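Local structure of UDP-N-acetylmuramate--L-alanine ligase (Thermotoga maritima, 1J6U) at residues R311-A316 / V326-Y330. The protein catalyses the ATP-dependent joining of L-alanine to UDP-N-acetylmuramate, the step that starts the peptide stem of bacterial peptidoglycan. Sequence-based numbering, arbitrary orientation.
Sequences RRFSIA and VIDDY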
# COMPACT_ATOMS: atom_id res chain seq x y z
N ARG A 311 -6.49 -4.43 -0.52
CA ARG A 311 -5.72 -4.96 -1.63
C ARG A 311 -4.42 -5.58 -1.20
O ARG A 311 -3.57 -5.91 -2.05
CB ARG A 311 -5.45 -3.92 -2.71
CG ARG A 311 -6.72 -3.34 -3.36
CD ARG A 311 -6.59 -3.54 -4.85
NE ARG A 311 -6.86 -2.31 -5.56
CZ ARG A 311 -6.58 -2.12 -6.84
NH1 ARG A 311 -6.02 -3.07 -7.59
NH2 ARG A 311 -6.84 -0.93 -7.36
N ARG A 312 -4.20 -5.71 0.10
CA ARG A 312 -2.99 -6.44 0.52
C ARG A 312 -3.65 -7.67 1.16
O ARG A 312 -4.00 -7.66 2.34
CB ARG A 312 -2.15 -5.66 1.53
CG ARG A 312 -2.19 -4.19 1.33
CD ARG A 312 -1.22 -3.70 0.27
NE ARG A 312 -1.77 -2.45 -0.25
CZ ARG A 312 -1.05 -1.48 -0.78
NH1 ARG A 312 0.27 -1.61 -0.87
NH2 ARG A 312 -1.65 -0.38 -1.21
N PHE A 313 -3.87 -8.68 0.33
CA PHE A 313 -4.57 -9.90 0.68
C PHE A 313 -5.80 -9.58 1.53
O PHE A 313 -5.98 -10.18 2.60
CB PHE A 313 -3.65 -10.86 1.45
CG PHE A 313 -4.10 -12.33 1.40
CD1 PHE A 313 -3.55 -13.21 0.46
CD2 PHE A 313 -5.04 -12.83 2.30
CE1 PHE A 313 -3.93 -14.57 0.44
CE2 PHE A 313 -5.42 -14.19 2.27
CZ PHE A 313 -4.86 -15.05 1.34
N SER A 314 -6.64 -8.63 1.08
CA SER A 314 -7.85 -8.29 1.82
C SER A 314 -9.05 -9.16 1.42
O SER A 314 -9.26 -9.45 0.23
CB SER A 314 -8.20 -6.81 1.67
OG SER A 314 -8.07 -6.37 0.36
N ILE A 315 -9.82 -9.59 2.42
CA ILE A 315 -10.97 -10.43 2.16
C ILE A 315 -12.08 -9.48 1.83
O ILE A 315 -12.53 -8.72 2.69
CB ILE A 315 -11.43 -11.24 3.38
CG1 ILE A 315 -10.31 -12.18 3.87
CG2 ILE A 315 -12.70 -12.01 3.03
CD1 ILE A 315 -10.17 -13.41 3.14
N ALA A 316 -12.52 -9.53 0.59
CA ALA A 316 -13.60 -8.66 0.12
C ALA A 316 -14.93 -9.29 0.47
O ALA A 316 -15.90 -8.60 0.76
CB ALA A 316 -13.48 -8.47 -1.39
N VAL A 326 -13.64 -14.20 -1.57
CA VAL A 326 -13.19 -13.36 -2.67
C VAL A 326 -12.13 -12.49 -1.99
O VAL A 326 -12.40 -11.73 -1.05
CB VAL A 326 -14.34 -12.48 -3.26
CG1 VAL A 326 -13.77 -11.56 -4.32
CG2 VAL A 326 -15.45 -13.38 -3.89
N ILE A 327 -10.92 -12.60 -2.49
CA ILE A 327 -9.80 -11.86 -1.92
C ILE A 327 -9.14 -10.94 -2.96
O ILE A 327 -8.96 -11.33 -4.13
CB ILE A 327 -8.74 -12.88 -1.34
CG1 ILE A 327 -9.36 -13.64 -0.17
CG2 ILE A 327 -7.49 -12.15 -0.82
CD1 ILE A 327 -8.40 -14.65 0.49
N ASP A 328 -8.79 -9.73 -2.53
CA ASP A 328 -8.11 -8.73 -3.38
C ASP A 328 -6.63 -8.55 -3.07
O ASP A 328 -6.23 -8.41 -1.91
CB ASP A 328 -8.77 -7.36 -3.22
CG ASP A 328 -10.18 -7.35 -3.73
OD1 ASP A 328 -10.35 -7.75 -4.89
OD2 ASP A 328 -11.11 -6.94 -3.00
N ASP A 329 -5.81 -8.56 -4.10
CA ASP A 329 -4.40 -8.34 -3.89
C ASP A 329 -3.76 -7.63 -5.06
O ASP A 329 -3.95 -8.01 -6.20
CB ASP A 329 -3.64 -9.63 -3.63
CG ASP A 329 -2.28 -9.37 -3.01
OD1 ASP A 329 -1.27 -9.32 -3.75
OD2 ASP A 329 -2.24 -9.18 -1.78
N TYR A 330 -2.99 -6.60 -4.73
CA TYR A 330 -2.26 -5.72 -5.63
C TYR A 330 -1.16 -6.37 -6.42
O TYR A 330 -0.66 -5.78 -7.35
CB TYR A 330 -1.59 -4.62 -4.80
CG TYR A 330 -1.87 -3.24 -5.24
CD1 TYR A 330 -3.11 -2.91 -5.80
CD2 TYR A 330 -0.94 -2.22 -5.02
CE1 TYR A 330 -3.43 -1.59 -6.12
CE2 TYR A 330 -1.26 -0.88 -5.34
CZ TYR A 330 -2.51 -0.58 -5.88
OH TYR A 330 -2.88 0.72 -6.17
O HOH W 1 -10.85 -6.40 -0.10
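Ser314 and Asp328 form a hydrogen-bonded pair of an antiparallel beta hairpin: Asp328 N to Ser314 O is 2.8 Å and nearly straight, and Ser314 N returns a bond to Asp328 O. Ile315 and Ile327 make the adjacent non-hydrogen-bonded pair, and farther along Ala316 N meets Val326 O at 2.7 Å. Toward the other end Phe313 and Ser314 both face Asp328, a G1 beta bulge. Phe313 N lies near Asp328 O at a poor angle and bonds instead to Asp329 OD2, at 2.7 Å and on its anti lone pair; chi1 of -163°, swinging CG away from the backbone N, lets this short carboxylate reach the amide. Beyond the bulge, Tyr330 N bonds to Arg311 O. Ser314 suits its place because its small hydroxyl accepts Arg311 N at 2.7 Å and shares a water with Asp328 OD2.

Phe313 offers a ring face to Ile327 CG2, a CH-pi contact 4.0 Å from the centroid, while the CD1 methyls of Ile315 and Ile327 pack tightly. The flat guanidinium of Arg311 receives Tyr330 CE1 over its centre, the planes 86° apart, so the poorly ordered tyrosine comes edge-on. Replacing Arg311 with alanine would remove that flat group and is likely to leave the ring less restrained. The Arg312 side chain approaches Thr126, a predicted ATP-binding residue.

This hairpin borders the sheet of the C-terminal ligase domain: strand 314-319 is outermost, and strand 324-329 runs parallel to strand 433-438. Helix 443-457 packs on the Asp328 side, where Ser447 bonds Asp328 OD1; Leu340 and Thr343 of helix 334-347 meet Phe313.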